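Potential RNA-dependent RNA polymerase (Human picobirnavirus, PDB 5I62) catalyses template-directed RNA synthesis from ribonucleoside triphosphates, serving both transcription and replication of the viral double-stranded RNA genome. Local coordinates at residues G41-L44 against E45-C48; K469-K472 against T473-L477. All blocks are in the same frame, centred on the assembly; numbering follows the deposited sequence.

Contact 1 of 2, residues G41-L44 against E45-C48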
ATOM      1  N   GLY A  41     -22.066  22.667   2.245  1.00 33.58           N
ATOM      2  CA  GLY A  41     -22.771  23.634   1.430  1.00 29.00           C
ATOM      3  C   GLY A  41     -22.067  24.022   0.149  1.00 34.84           C
ATOM      4  O   GLY A  41     -22.651  24.749  -0.667  1.00 37.45           O
ATOM      5  N   MET A  42     -20.834  23.570  -0.053  1.00 29.52           N
ATOM      6  CA  MET A  42     -20.110  23.785  -1.292  1.00 30.29           C
ATOM      7  C   MET A  42     -19.848  22.443  -1.953  1.00 33.94           C
ATOM      8  O   MET A  42     -19.615  21.441  -1.273  1.00 33.71           O
ATOM      9  CB  MET A  42     -18.789  24.527  -1.046  1.00 32.41           C
ATOM     10  CG  MET A  42     -18.969  26.027  -0.829  1.00 36.64           C
ATOM     11  SD  MET A  42     -17.466  26.881  -0.312  1.00 52.32           S
ATOM     12  CE  MET A  42     -16.387  26.552  -1.699  1.00 34.75           C
ATOM     13  N   SER A  43     -19.892  22.425  -3.282  1.00 30.90           N
ATOM     14  CA  SER A  43     -19.543  21.216  -4.001  1.00 31.80           C
ATOM     15  C   SER A  43     -18.029  21.024  -4.011  1.00 29.03           C
ATOM     16  O   SER A  43     -17.245  21.938  -3.733  1.00 30.07           O
ATOM     17  CB  SER A  43     -20.054  21.265  -5.439  1.00 35.57           C
ATOM     18  OG  SER A  43     -19.280  22.188  -6.181  1.00 32.07           O
ATOM     19  N   LEU A  44     -17.626  19.812  -4.362  1.00 28.81           N
ATOM     20  CA  LEU A  44     -16.212  19.513  -4.491  1.00 30.55           C
ATOM     21  C   LEU A  44     -15.553  20.392  -5.556  1.00 28.72           C
ATOM     22  O   LEU A  44     -14.442  20.894  -5.359  1.00 27.77           O
ATOM     23  CB  LEU A  44     -16.063  18.029  -4.800  1.00 30.85           C
ATOM     24  CG  LEU A  44     -14.689  17.459  -5.090  1.00 34.99           C
ATOM     25  CD1 LEU A  44     -13.821  17.513  -3.846  1.00 34.07           C
ATOM     26  CD2 LEU A  44     -14.891  16.028  -5.575  1.00 34.07           C
ATOM     27  N   GLU A  45     -16.246  20.610  -6.677  1.00 32.40           N
ATOM     28  CA  GLU A  45     -15.727  21.469  -7.740  1.00 35.22           C
ATOM     29  C   GLU A  45     -15.430  22.867  -7.210  1.00 27.55           C
ATOM     30  O   GLU A  45     -14.343  23.414  -7.435  1.00 31.32           O
ATOM     31  CB  GLU A  45     -16.732  21.548  -8.893  1.00 33.31           C
ATOM     32  CG  GLU A  45     -17.010  20.242  -9.645  1.00 35.87           C
ATOM     33  CD  GLU A  45     -17.689  19.189  -8.769  1.00 42.70           C
ATOM     34  OE1 GLU A  45     -18.839  19.419  -8.316  1.00 39.53           O
ATOM     35  OE2 GLU A  45     -17.065  18.133  -8.533  1.00 41.55           O
ATOM     36  N   SER A  46     -16.387  23.451  -6.481  1.00 31.16           N
ATOM     37  CA  SER A  46     -16.226  24.815  -5.989  1.00 31.27           C
ATOM     38  C   SER A  46     -15.080  24.925  -4.993  1.00 26.95           C
ATOM     39  O   SER A  46     -14.332  25.904  -5.019  1.00 28.84           O
ATOM     40  CB  SER A  46     -17.529  25.300  -5.372  1.00 30.96           C
ATOM     41  OG  SER A  46     -18.480  25.546  -6.393  1.00 40.29           O
ATOM     42  N   ILE A  47     -14.943  23.949  -4.091  1.00 29.32           N
ATOM     43  CA  ILE A  47     -13.779  23.910  -3.206  1.00 26.85           C
ATOM     44  C   ILE A  47     -12.504  23.904  -4.031  1.00 25.52           C
ATOM     45  O   ILE A  47     -11.600  24.724  -3.830  1.00 25.32           O
ATOM     46  CB  ILE A  47     -13.831  22.680  -2.282  1.00 26.44           C
ATOM     47  CG1 ILE A  47     -15.053  22.736  -1.363  1.00 25.91           C
ATOM     48  CG2 ILE A  47     -12.525  22.573  -1.476  1.00 27.18           C
ATOM     49  CD1 ILE A  47     -15.459  21.380  -0.856  1.00 27.58           C
ATOM     50  N   CYS A  48     -12.411  22.969  -4.975  1.00 29.67           N
ATOM     51  CA  CYS A  48     -11.198  22.855  -5.778  1.00 26.28           C
ATOM     52  C   CYS A  48     -10.971  24.112  -6.607  1.00 25.07           C
ATOM     53  O   CYS A  48      -9.847  24.619  -6.687  1.00 26.07           O
ATOM     54  CB  CYS A  48     -11.288  21.621  -6.670  1.00 38.30           C
ATOM     55  SG  CYS A  48     -11.148  20.054  -5.751  1.00 43.66           S
TER

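Contact 2 of 2, residues K469-K472 against T473-L477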
ATOM      1  N   LYS A 469     -10.699  27.479   7.168  1.00 23.64           N
ATOM      2  CA  LYS A 469     -11.975  28.100   6.837  1.00 28.71           C
ATOM      3  C   LYS A 469     -13.032  27.078   6.450  1.00 27.09           C
ATOM      4  O   LYS A 469     -14.227  27.376   6.539  1.00 29.30           O
ATOM      5  CB  LYS A 469     -11.788  29.112   5.704  1.00 28.60           C
ATOM      6  CG  LYS A 469     -10.999  30.359   6.097  1.00 36.77           C
ATOM      7  CD  LYS A 469     -10.971  31.368   4.952  1.00 42.73           C
ATOM      8  CE  LYS A 469     -10.329  32.691   5.372  1.00 50.20           C
ATOM      9  NZ  LYS A 469      -8.843  32.623   5.505  1.00 49.83           N
ATOM     10  N   GLY A 470     -12.635  25.887   6.028  1.00 24.26           N
ATOM     11  CA  GLY A 470     -13.629  24.890   5.694  1.00 22.20           C
ATOM     12  C   GLY A 470     -14.104  24.041   6.849  1.00 25.84           C
ATOM     13  O   GLY A 470     -14.978  23.188   6.668  1.00 22.92           O
ATOM     14  N   ASP A 471     -13.570  24.247   8.047  1.00 23.46           N
ATOM     15  CA  ASP A 471     -13.871  23.370   9.171  1.00 27.98           C
ATOM     16  C   ASP A 471     -14.497  24.172  10.303  1.00 27.64           C
ATOM     17  O   ASP A 471     -13.908  25.147  10.785  1.00 24.62           O
ATOM     18  CB  ASP A 471     -12.618  22.630   9.646  1.00 26.05           C
ATOM     19  CG  ASP A 471     -12.929  21.600  10.721  1.00 33.24           C
ATOM     20  OD1 ASP A 471     -14.127  21.328  10.956  1.00 32.38           O
ATOM     21  OD2 ASP A 471     -11.984  21.058  11.335  1.00 33.54           O
ATOM     22  N   LYS A 472     -15.703  23.762  10.707  1.00 28.06           N
ATOM     23  CA  LYS A 472     -16.384  24.381  11.843  1.00 35.98           C
ATOM     24  C   LYS A 472     -15.459  24.469  13.057  1.00 34.48           C
ATOM     25  O   LYS A 472     -15.331  25.531  13.685  1.00 29.57           O
ATOM     26  CB  LYS A 472     -17.647  23.581  12.170  1.00 35.67           C
ATOM     27  CG  LYS A 472     -18.512  24.129  13.309  1.00 47.48           C
ATOM     28  CD  LYS A 472     -18.503  25.661  13.354  1.00 53.90           C
ATOM     29  CE  LYS A 472     -19.204  26.184  14.612  1.00 58.08           C
ATOM     30  NZ  LYS A 472     -18.604  25.658  15.881  1.00 55.21           N
ATOM     31  N   THR A 473     -14.801  23.357  13.392  1.00 29.19           N
ATOM     32  CA  THR A 473     -13.874  23.266  14.515  1.00 32.79           C
ATOM     33  C   THR A 473     -12.475  23.771  14.181  1.00 28.81           C
ATOM     34  O   THR A 473     -11.589  23.650  15.029  1.00 28.60           O
ATOM     35  CB  THR A 473     -13.760  21.818  15.004  1.00 29.41           C
ATOM     36  OG1 THR A 473     -12.796  21.118  14.197  1.00 43.78           O
ATOM     37  CG2 THR A 473     -15.081  21.114  14.906  1.00 41.72           C
ATOM     38  N   ARG A 474     -12.256  24.287  12.972  1.00 25.99           N
ATOM     39  CA  ARG A 474     -10.989  24.905  12.576  1.00 24.54           C
ATOM     40  C   ARG A 474      -9.794  23.988  12.828  1.00 28.31           C
ATOM     41  O   ARG A 474      -8.761  24.400  13.366  1.00 24.90           O
ATOM     42  CB  ARG A 474     -10.809  26.254  13.270  1.00 29.71           C
ATOM     43  CG  ARG A 474     -11.866  27.270  12.877  1.00 32.15           C
ATOM     44  CD  ARG A 474     -12.071  28.308  13.951  1.00 41.92           C
ATOM     45  NE  ARG A 474     -10.907  29.175  14.076  1.00 44.88           N
ATOM     46  CZ  ARG A 474     -10.264  29.417  15.213  1.00 44.79           C
ATOM     47  NH1 ARG A 474     -10.681  28.873  16.352  1.00 42.96           N
ATOM     48  NH2 ARG A 474      -9.206  30.218  15.209  1.00 43.86           N
ATOM     49  N   LEU A 475      -9.941  22.726  12.409  1.00 22.96           N
ATOM     50  CA  LEU A 475      -8.869  21.733  12.480  1.00 27.15           C
ATOM     51  C   LEU A 475      -8.378  21.523  13.912  1.00 26.02           C
ATOM     52  O   LEU A 475      -7.200  21.274  14.143  1.00 28.17           O
ATOM     53  CB  LEU A 475      -7.699  22.120  11.568  1.00 20.70           C
ATOM     54  CG  LEU A 475      -8.087  22.292  10.095  1.00 23.77           C
ATOM     55  CD1 LEU A 475      -6.880  22.636   9.218  1.00 23.42           C
ATOM     56  CD2 LEU A 475      -8.800  21.042   9.580  1.00 26.33           C
ATOM     57  N   GLY A 476      -9.274  21.631  14.889  1.00 28.88           N
ATOM     58  CA  GLY A 476      -8.931  21.403  16.275  1.00 28.90           C
ATOM     59  C   GLY A 476      -8.664  22.660  17.075  1.00 30.84           C
ATOM     60  O   GLY A 476      -8.671  22.600  18.313  1.00 32.87           O
ATOM     61  N   LEU A 477      -8.439  23.795  16.405  1.00 29.60           N
ATOM     62  CA  LEU A 477      -8.326  25.064  17.115  1.00 33.82           C
ATOM     63  C   LEU A 477      -9.590  25.371  17.906  1.00 33.39           C
ATOM     64  O   LEU A 477      -9.526  26.071  18.921  1.00 35.40           O
ATOM     65  CB  LEU A 477      -8.037  26.197  16.139  1.00 30.95           C
ATOM     66  CG  LEU A 477      -6.608  26.282  15.594  1.00 31.90           C
ATOM     67  CD1 LEU A 477      -6.567  27.175  14.363  1.00 28.42           C
ATOM     68  CD2 LEU A 477      -5.662  26.802  16.666  1.00 33.63           C
TER

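Contact 1 of 2, residues G41-L44 against E45-C48
With chi1 at 72°, the hydroxyl of Ser43 is tucked between its own backbone N and carbonyl carbon, and from there OG faces the first turn of the helix and meets Ser46. Ser46 N donates to Ser43 OG at 3.2 Å, nearly straight at 165°. This is an N-cap: Ser43 stands just before helix 44-55 and satisfies an amide that has no carbonyl one turn earlier within the helix. The regular backbone pattern starts at the same residue. Ile47 N bonds to Ser43 O at 3.1 Å, and Cys48 N to Leu44 O at 2.9 Å.

Two apolar contacts accompany the cap. The Met42 chain is extended to SD and then bends at chi3 (60°). The bend turns the terminal methyl over the helix backbone, where CE lies 3.8 Å from Ile47 N. The same methyl is 4.1 Å from Ile47 CG1, so the residue before the cap packs against the first turn. Further round, Leu44 CD1 rests 4.2 Å from Cys48 SG, one turn along. Glu45 OE1 comes to 3.6 Å from Ser43 CB.

Arg35 NH2 donates a hydrogen bond to Met42 O, tying the lead-in loop to strand 34-35. The inner side of the turn faces helix 419-427: Leu44 touches Ala427, Ile47 touches Leu423 and Cys48 touches Met420. Val76 adds a loop contact to Leu44 and Cys48, and the capped start of helix 44-55 is thereby seated against helix 419-427.

Contact 2 of 2, residues K469-K472 against T473-L477
Asp471 OD2 is gripped by two donors, Leu475 N at 2.8 Å and Thr473 OG1 at 3.0 Å. Both reach it from the same face of the carboxylate, and each is tilted more than 40° out of its plane. The other oxygen, OD1, takes a weak bond from Thr473 N at 3.2 Å. One carboxylate thus gathers two backbone amides and a hydroxyl from the residues that follow it.

The backbone makes this possible by turning sharply. Asp471 to Arg474 form a type I beta turn, closed by Arg474 N bonding to Asp471 O at 2.9 Å. The donor sits well above the carbonyl plane. Asp471 CG is anti to the backbone N (chi1 -174°), which directs the carboxylate across the mouth of the turn. The weak bond from Thr473 N to Asp471 OD1 has the pattern of an Asx turn. Arg474, Leu475 and Gly476 all have positive phi, so the chain winds on with the opposite, left-handed sense, with bonds from Gly476 N to Thr473 O and from Leu477 N to Arg474 O.

Leu475 also brings an apolar branch to the acid: CD2 lies 3.6 Å from Asp471 OD2. Its side chain is buried against Leu464, Cys467 and Ile468 of helix 460-469, and it touches Tyr447 and Ile451 of helix 441-451; Tyr447 also meets Asp471. Thr473 OG1 has a weak hydrogen bond with Thr444 OG1, a second link to helix 441-451.

The donors around the carboxylate would probably stabilise its negative charge and lower its pKa. Two firm bonds to OD2 and a weak one to OD1 should limit rotation of the carboxylate and tie the chain as far as Leu475.

Overall arrangement
Contact 1 and contact 2 lie on the same side of the polymerase, well away from the centre of the chain, at about 29 Å each. Their centres are about 17 Å apart and their nearest atoms about 7 Å, so they do not touch. More than 400 residues separate them in sequence. Tyr39 is in touch with both: the side chain of Ile47 packs on it, and so does that of Lys469, while its backbone bonds to Gly470. In both contacts a side-chain oxygen accepts from a backbone amide, at a helix start in residues 41-48 and in a turn after a helix in residues 469-477. No catalytic residue or ligand is identified in either.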